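Local coordinates for regulating synaptic membrane exocytosis protein 2 (Rattus norvegicus, PDB 2BWQ) that is a presynaptic scaffold protein whose C2A domain, a beta-sandwich module, probably takes part in the control of synaptic vesicle exocytosis and neurotransmitter release, at residues 31-34 / 39-42; 79-84 / 113-118. One frame throughout, in Å; residues are numbered along the deposited sequence. Where two conformers were deposited one is given.

Contact 1 of 2, residues 31-34 / 39-42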
ATOM      1  N   PRO A  31     -15.634  -3.471   0.166  1.00 13.43           N
ATOM      2  CA  PRO A  31     -17.034  -3.388   0.579  1.00 12.94           C
ATOM      3  C   PRO A  31     -17.694  -2.157  -0.068  1.00 12.15           C
ATOM      4  O   PRO A  31     -17.130  -1.043  -0.068  1.00 13.43           O
ATOM      5  CB  PRO A  31     -16.932  -3.198   2.113  1.00 13.24           C
ATOM      6  CG  PRO A  31     -15.614  -2.608   2.370  1.00 14.51           C
ATOM      7  CD  PRO A  31     -14.712  -3.196   1.276  1.00 13.65           C
ATOM      8  N   SER A  32     -18.896  -2.340  -0.616  0.50 11.29           N
ATOM      9  CA  SER A  32     -19.731  -1.191  -1.007  0.50 10.58           C
ATOM     10  C   SER A  32     -19.995  -0.287   0.202  0.50 11.37           C
ATOM     11  O   SER A  32     -19.699  -0.647   1.335  0.50 11.19           O
ATOM     12  CB  SER A  32     -21.045  -1.707  -1.633  0.50 10.81           C
ATOM     13  OG  SER A  32     -20.745  -2.555  -2.736  0.50  9.84           O
ATOM     14  N   ARG A  33     -20.479   0.922  -0.056  1.00 10.87           N
ATOM     15  CA  ARG A  33     -20.990   1.815   0.984  1.00 11.52           C
ATOM     16  C   ARG A  33     -22.269   1.306   1.541  1.00 11.70           C
ATOM     17  O   ARG A  33     -22.959   0.491   0.929  1.00 11.71           O
ATOM     18  CB  ARG A  33     -21.220   3.226   0.420  1.00 11.17           C
ATOM     19  CG  ARG A  33     -19.914   3.880  -0.066  1.00 12.09           C
ATOM     20  CD  ARG A  33     -20.153   5.114  -0.762  1.00 12.05           C
ATOM     21  NE  ARG A  33     -18.901   5.751  -1.111  1.00 14.01           N
ATOM     22  CZ  ARG A  33     -18.833   6.740  -1.971  1.00 12.89           C
ATOM     23  NH1 ARG A  33     -19.960   7.189  -2.554  1.00 15.20           N
ATOM     24  NH2 ARG A  33     -17.662   7.288  -2.273  1.00 15.52           N
ATOM     25  N   GLU A  34     -22.681   1.865   2.680  1.00 11.39           N
ATOM     26  CA  GLU A  34     -23.903   1.406   3.274  1.00 13.30           C
ATOM     27  C   GLU A  34     -25.105   1.566   2.339  1.00 10.59           C
ATOM     28  O   GLU A  34     -26.048   0.772   2.370  1.00 11.18           O
ATOM     29  CB  GLU A  34     -24.147   2.096   4.612  1.00 16.23           C
ATOM     30  CG  GLU A  34     -23.415   1.320   5.711  1.00 21.82           C
ATOM     31  CD  GLU A  34     -24.160  -0.007   5.975  1.00 26.05           C
ATOM     32  OE1 GLU A  34     -25.398   0.040   6.227  1.00 33.27           O
ATOM     33  OE2 GLU A  34     -23.530  -1.090   5.876  1.00 33.35           O
ATOM     34  N   ARG A  39     -17.031   2.705  -4.181  1.00 12.41           N
ATOM     35  CA  ARG A  39     -16.056   3.559  -3.526  1.00 12.41           C
ATOM     36  C   ARG A  39     -15.321   4.444  -4.552  1.00 12.71           C
ATOM     37  O   ARG A  39     -15.335   4.161  -5.736  1.00 12.82           O
ATOM     38  CB  ARG A  39     -15.031   2.602  -2.858  1.00 12.97           C
ATOM     39  CG  ARG A  39     -15.615   1.666  -1.771  1.00 14.35           C
ATOM     40  CD  ARG A  39     -16.191   2.454  -0.633  1.00 13.94           C
ATOM     41  NE  ARG A  39     -16.764   1.576   0.394  1.00 14.05           N
ATOM     42  CZ  ARG A  39     -17.072   1.957   1.636  1.00 12.80           C
ATOM     43  NH1 ARG A  39     -16.920   3.232   2.026  1.00 12.73           N
ATOM     44  NH2 ARG A  39     -17.571   1.036   2.455  1.00 14.47           N
ATOM     45  N   ASN A  40     -14.606   5.435  -4.043  1.00 12.33           N
ATOM     46  CA  ASN A  40     -13.607   6.190  -4.788  1.00 12.36           C
ATOM     47  C   ASN A  40     -12.286   5.975  -4.102  1.00 12.02           C
ATOM     48  O   ASN A  40     -11.868   6.787  -3.266  1.00 12.54           O
ATOM     49  CB  ASN A  40     -13.899   7.699  -4.800  1.00 12.96           C
ATOM     50  CG  ASN A  40     -15.257   8.020  -5.376  1.00 14.51           C
ATOM     51  OD1 ASN A  40     -15.693   7.473  -6.428  1.00 15.54           O
ATOM     52  ND2 ASN A  40     -15.957   8.942  -4.693  1.00 14.80           N
ATOM     53  N   PRO A  41     -11.666   4.827  -4.358  1.00 12.47           N
ATOM     54  CA  PRO A  41     -10.523   4.433  -3.500  1.00 12.07           C
ATOM     55  C   PRO A  41      -9.150   4.998  -3.894  1.00 12.75           C
ATOM     56  O   PRO A  41      -8.835   5.142  -5.097  1.00 12.24           O
ATOM     57  CB  PRO A  41     -10.564   2.893  -3.555  1.00 14.25           C
ATOM     58  CG  PRO A  41     -11.149   2.607  -4.933  1.00 15.11           C
ATOM     59  CD  PRO A  41     -12.052   3.760  -5.293  1.00 13.31           C
ATOM     60  N   TYR A  42      -8.341   5.261  -2.858  1.00 12.09           N
ATOM     61  CA  TYR A  42      -6.907   5.544  -3.042  1.00 12.33           C
ATOM     62  C   TYR A  42      -6.155   4.890  -1.926  1.00 11.96           C
ATOM     63  O   TYR A  42      -6.692   4.616  -0.881  1.00 12.32           O
ATOM     64  CB  TYR A  42      -6.594   7.041  -3.169  1.00 11.27           C
ATOM     65  CG  TYR A  42      -6.822   7.815  -1.884  1.00 13.98           C
ATOM     66  CD1 TYR A  42      -5.752   7.999  -0.958  1.00 14.66           C
ATOM     67  CD2 TYR A  42      -8.046   8.472  -1.658  1.00 13.79           C
ATOM     68  CE1 TYR A  42      -5.931   8.757   0.196  1.00 16.90           C
ATOM     69  CE2 TYR A  42      -8.232   9.206  -0.468  1.00 17.33           C
ATOM     70  CZ  TYR A  42      -7.138   9.360   0.404  1.00 16.19           C
ATOM     71  OH  TYR A  42      -7.305  10.149   1.540  1.00 20.04           O
TER
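Ser32 and Arg39 face each other across a surface loop, their CA atoms 6.5 Å apart, the nearest such pair between 31-34 and 39-42. The first segment is irregular; the second leads into strand 41-48. No backbone-to-backbone hydrogen bond joins them, and the link is made instead by the Arg39 side chain reaching the carbonyls of the opposite segment. Arg39 NE gives a short bond to Pro31 O at 2.7 Å that is almost straight (172° at the hydrogen), with the oxygen in the guanidinium plane. Arg39 NH2 adds two weak bonds, to Ser32 O at 2.9 Å and to Pro31 O at 3.3 Å. A bend at chi2 (-61°) turns the guanidinium back toward these oxygens. Over one of its faces lies the aliphatic part of Arg33, whose CG is 3.7 Å from Arg39 NH1. The extended Arg33 chain then carries its own guanidinium, whose plane stands 89° from that of Arg39, onward to Asn40, with Asn40 ND2 at its edge. Arg33 NH2 and Asn40 ND2, two donors 3.4 Å apart, each find an acceptor elsewhere: Asp95 OD1 and Gln96 O, respectively; Asn40 OD1 takes the backbone N-H of Lys64. Asp95 thus gathers both arginines, its OD2 taking Arg39 NH1, which also pairs with Glu105; the carboxylates probably offset the two neighbouring positive charges. Such arginine-carboxylate pairing, which ties the 19-28 to 41-48 connection to the ends of strands 88-95 and 105-113, lies at the loop end of the C2 beta-sandwich, the end that in calcium-binding relatives holds the metal site.

Contact 2 of 2, residues 79-84 / 113-118. With SO4 (sulfate ion), chain B; SO4 (sulfate ion), chain C.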
ATOM      1  N   VAL A  79      17.591   3.944   0.910  1.00 12.55           N
ATOM      2  CA  VAL A  79      17.227   2.859   1.845  1.00 12.87           C
ATOM      3  C   VAL A  79      18.370   1.880   1.977  1.00 12.83           C
ATOM      4  O   VAL A  79      18.990   1.511   0.963  1.00 13.97           O
ATOM      5  CB  VAL A  79      15.941   2.078   1.375  1.00 12.56           C
ATOM      6  CG1 VAL A  79      15.604   0.972   2.403  1.00 15.40           C
ATOM      7  CG2 VAL A  79      14.805   3.086   1.309  1.00 15.69           C
ATOM      8  N   HIS A  80      18.630   1.454   3.210  0.50 13.05           N
ATOM      9  CA  HIS A  80      19.772   0.641   3.553  0.50 13.37           C
ATOM     10  C   HIS A  80      19.329  -0.656   4.242  0.50 14.24           C
ATOM     11  O   HIS A  80      18.553  -0.553   5.201  0.50 13.42           O
ATOM     12  CB  HIS A  80      20.716   1.459   4.454  0.50 14.05           C
ATOM     13  CG  HIS A  80      21.309   2.645   3.759  0.50 11.40           C
ATOM     14  ND1 HIS A  80      22.477   2.577   3.051  0.50 13.06           N
ATOM     15  CD2 HIS A  80      20.871   3.918   3.640  0.50 10.89           C
ATOM     16  CE1 HIS A  80      22.735   3.751   2.508  0.50 11.66           C
ATOM     17  NE2 HIS A  80      21.791   4.595   2.867  0.50 10.89           N
ATOM     18  N   ARG A  81      19.847  -1.806   3.780  1.00 15.48           N
ATOM     19  CA  ARG A  81      19.493  -3.118   4.373  1.00 16.71           C
ATOM     20  C   ARG A  81      19.613  -3.074   5.933  1.00 16.00           C
ATOM     21  O   ARG A  81      18.771  -3.626   6.691  1.00 15.59           O
ATOM     22  CB  ARG A  81      20.438  -4.184   3.798  1.00 18.78           C
ATOM     23  CG  ARG A  81      20.278  -5.577   4.378  1.00 25.38           C
ATOM     24  CD  ARG A  81      18.938  -6.141   4.086  1.00 28.44           C
ATOM     25  NE  ARG A  81      18.642  -7.375   4.827  1.00 32.58           N
ATOM     26  CZ  ARG A  81      18.437  -7.457   6.149  1.00 35.71           C
ATOM     27  NH1 ARG A  81      18.491  -6.385   6.932  1.00 36.81           N
ATOM     28  NH2 ARG A  81      18.173  -8.641   6.697  1.00 40.88           N
ATOM     29  N   ARG A  82      20.650  -2.401   6.408  1.00 14.63           N
ATOM     30  CA  ARG A  82      20.866  -2.402   7.858  1.00 15.34           C
ATOM     31  C   ARG A  82      19.715  -1.749   8.654  1.00 14.49           C
ATOM     32  O   ARG A  82      19.650  -1.842   9.888  1.00 17.30           O
ATOM     33  CB  ARG A  82      22.188  -1.728   8.203  1.00 14.65           C
ATOM     34  CG  ARG A  82      22.163  -0.260   7.967  1.00 13.89           C
ATOM     35  CD  ARG A  82      23.507   0.435   8.114  1.00 13.74           C
ATOM     36  NE  ARG A  82      24.429  -0.008   7.065  1.00 17.74           N
ATOM     37  CZ  ARG A  82      25.724  -0.258   7.280  1.00 16.78           C
ATOM     38  NH1 ARG A  82      26.185  -0.270   8.497  1.00 14.23           N
ATOM     39  NH2 ARG A  82      26.512  -0.609   6.280  1.00 22.43           N
ATOM     40  N   GLU A  83      18.871  -1.005   7.948  1.00 15.38           N
ATOM     41  CA  GLU A  83      17.813  -0.220   8.564  1.00 16.90           C
ATOM     42  C   GLU A  83      16.529  -1.056   8.641  1.00 16.80           C
ATOM     43  O   GLU A  83      15.558  -0.598   9.230  1.00 17.49           O
ATOM     44  CB  GLU A  83      17.481   0.999   7.664  1.00 17.96           C
ATOM     45  CG  GLU A  83      18.591   2.067   7.624  1.00 19.67           C
ATOM     46  CD  GLU A  83      18.384   3.122   6.514  1.00 20.79           C
ATOM     47  OE1 GLU A  83      17.592   2.938   5.526  1.00 23.13           O
ATOM     48  OE2 GLU A  83      19.016   4.204   6.654  1.00 23.82           O
ATOM     49  N   PHE A  84      16.507  -2.242   8.076  1.00 15.29           N
ATOM     50  CA  PHE A  84      15.191  -2.921   7.913  1.00 15.27           C
ATOM     51  C   PHE A  84      14.536  -3.245   9.246  1.00 16.57           C
ATOM     52  O   PHE A  84      13.307  -3.185   9.280  1.00 15.81           O
ATOM     53  CB  PHE A  84      15.372  -4.204   7.130  1.00 16.28           C
ATOM     54  CG  PHE A  84      15.484  -4.016   5.627  1.00 19.82           C
ATOM     55  CD1 PHE A  84      15.575  -2.753   5.039  1.00 20.25           C
ATOM     56  CD2 PHE A  84      15.548  -5.143   4.833  1.00 22.12           C
ATOM     57  CE1 PHE A  84      15.684  -2.656   3.614  1.00 22.86           C
ATOM     58  CE2 PHE A  84      15.699  -5.057   3.420  1.00 22.88           C
ATOM     59  CZ  PHE A  84      15.752  -3.812   2.859  1.00 19.28           C
ATOM     60  N   GLU A 113       6.391  -4.839   8.190  1.00 11.95           N
ATOM     61  CA  GLU A 113       7.751  -4.697   8.750  1.00 11.98           C
ATOM     62  C   GLU A 113       8.787  -5.070   7.689  1.00 11.19           C
ATOM     63  O   GLU A 113       8.684  -6.182   7.117  1.00 11.64           O
ATOM     64  CB  GLU A 113       7.939  -5.593   9.992  1.00 12.30           C
ATOM     65  CG  GLU A 113       7.077  -5.108  11.159  1.00 13.90           C
ATOM     66  CD  GLU A 113       7.659  -3.932  11.865  1.00 19.46           C
ATOM     67  OE1 GLU A 113       8.749  -3.428  11.557  1.00 18.38           O
ATOM     68  OE2 GLU A 113       6.959  -3.472  12.784  1.00 24.35           O
ATOM     69  N   LEU A 114       9.752  -4.200   7.412  0.50 10.60           N
ATOM     70  CA  LEU A 114      10.722  -4.522   6.359  0.50 10.71           C
ATOM     71  C   LEU A 114      11.513  -5.784   6.635  0.50 11.83           C
ATOM     72  O   LEU A 114      11.816  -6.507   5.670  0.50 11.29           O
ATOM     73  CB  LEU A 114      11.687  -3.365   6.086  0.50 11.71           C
ATOM     74  CG  LEU A 114      11.257  -2.414   4.965  0.50 10.74           C
ATOM     75  CD1 LEU A 114      11.341  -3.216   3.640  0.50 12.58           C
ATOM     76  CD2 LEU A 114       9.870  -1.836   5.185  0.50 11.62           C
ATOM     77  N   GLU A 115      11.835  -6.072   7.904  1.00 12.28           N
ATOM     78  CA  GLU A 115      12.776  -7.154   8.194  1.00 13.15           C
ATOM     79  C   GLU A 115      12.242  -8.492   7.738  1.00 13.93           C
ATOM     80  O   GLU A 115      13.060  -9.371   7.488  1.00 16.65           O
ATOM     81  CB  GLU A 115      13.041  -7.188   9.702  1.00 15.23           C
ATOM     82  CG  GLU A 115      14.045  -8.253  10.178  1.00 19.82           C
ATOM     83  CD  GLU A 115      15.508  -7.964   9.842  1.00 27.75           C
ATOM     84  OE1 GLU A 115      15.869  -6.994   9.108  1.00 28.35           O
ATOM     85  OE2 GLU A 115      16.364  -8.740  10.354  1.00 35.03           O
ATOM     86  N   THR A 116      10.940  -8.665   7.660  1.00 12.55           N
ATOM     87  CA  THR A 116      10.444  -9.929   7.173  1.00 13.93           C
ATOM     88  C   THR A 116       9.587  -9.803   5.948  1.00 13.61           C
ATOM     89  O   THR A 116       8.816 -10.708   5.635  1.00 14.08           O
ATOM     90  CB  THR A 116       9.668 -10.676   8.295  1.00 16.03           C
ATOM     91  OG1 THR A 116       8.683  -9.793   8.831  1.00 14.89           O
ATOM     92  CG2 THR A 116      10.665 -11.164   9.438  1.00 17.12           C
ATOM     93  N   ALA A 117       9.620  -8.660   5.285  1.00 12.12           N
ATOM     94  CA  ALA A 117       8.793  -8.428   4.123  1.00 12.25           C
ATOM     95  C   ALA A 117       9.172  -9.367   2.968  1.00 10.36           C
ATOM     96  O   ALA A 117      10.315  -9.854   2.844  1.00 12.11           O
ATOM     97  CB  ALA A 117       9.018  -6.984   3.638  1.00 12.36           C
ATOM     98  N   LEU A 118       8.186  -9.628   2.148  1.00 12.22           N
ATOM     99  CA  LEU A 118       8.362 -10.403   0.905  1.00 12.15           C
ATOM    100  C   LEU A 118       9.024  -9.551  -0.189  1.00 11.80           C
ATOM    101  O   LEU A 118       8.346  -9.032  -1.072  1.00 12.88           O
ATOM    102  CB  LEU A 118       6.981 -10.926   0.419  1.00 12.81           C
ATOM    103  CG  LEU A 118       6.357 -11.994   1.319  1.00 14.11           C
ATOM    104  CD1 LEU A 118       4.866 -12.101   1.074  1.00 17.98           C
ATOM    105  CD2 LEU A 118       6.969 -13.326   1.080  1.00 18.73           C
TER
HETATM  106  S   SO4 B 901      23.537  -1.362   3.751  1.00 36.96           S
HETATM  107  O1  SO4 B 901      22.919  -1.786   5.036  1.00 25.58           O
HETATM  108  O2  SO4 B 901      24.424  -2.398   3.272  1.00 39.32           O
HETATM  109  O3  SO4 B 901      22.547  -1.097   2.715  1.00 28.56           O
HETATM  110  O4  SO4 B 901      24.345  -0.148   3.966  1.00 38.56           O
HETATM  111  S   SO4 C 902      25.698  -0.275  12.037  1.00 20.31           S
HETATM  112  O1  SO4 C 902      25.069  -1.201  13.027  1.00 26.75           O
HETATM  113  O2  SO4 C 902      24.814   0.077  10.953  1.00 29.09           O
HETATM  114  O3  SO4 C 902      25.722   1.047  12.714  1.00 29.38           O
HETATM  115  O4  SO4 C 902      27.007  -0.759  11.690  1.00 24.01           O
HETATM  116  O   HOH W   1      11.114  -4.387  10.331  1.00 14.46           O
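Two short 3-10 turns in connections between the sheets of the sandwich meet where Phe84 packs on Leu114 and Arg81 pairs with Glu115. Phe84 CG lies 3.9 Å from Leu114 CB; Leu114 CD1 is over one face of the ring and Arg81 CA over the centre of the opposite face, so the ring is wedged between its own turn and the facing one. Phe13 of strand 6-14 meets it edge-to-face, and Leu114 also touches Phe47 of strand 41-48. The turns thereby help close one end of the C2 beta-sandwich. With CG anti to the backbone N (chi1 -178°) and a bend at chi2, Glu115 brings OE1 to within 3.5 Å of Phe84 CB. The same oxygen forms a long salt bridge with Arg81 NH1, also 3.5 Å, the carboxylate nearly perpendicular to the guanidinium, while OE2 pairs with Arg85. Replacing this glutamate by an alanine removes the carboxylate and is likely to deprive Arg81 and Arg85 of their shared counter-charge. Water 1 bridges the backbones, accepting from Glu115 N at 3.0 Å and bonding to Phe84 O at 2.7 Å. At the start of the 81-84 turn a sulfate, probably from the crystallisation liquor, takes the backbone N-H groups of Arg81 (N to O3, 3.0 Å) and Arg82 (N to O1, 2.7 Å), and Arg82 NE also bonds to it.

How the contacts relate
Contact 1 closes before contact 2 opens along the chain, and the two lie on opposite sides of its centre, with centres 32 Å apart and nearest atoms about 19 Å apart. Both involve connections that cross between the two four-stranded antiparallel sheets: contact 1 the one from strand 19-28 to 41-48, contact 2 those from 69-76 to 88-95 and from 105-113 to 123-127. Strands 88-95 and 105-113 both run from one contact to the other: Phe84 comes shortly before the start of 88-95 and Asp95, which serves the two arginines of contact 1, is at its end, while Glu105 begins 105-113 and Leu114 follows it. The C2 domain thus has its loops organised separately at either end of one sandwich.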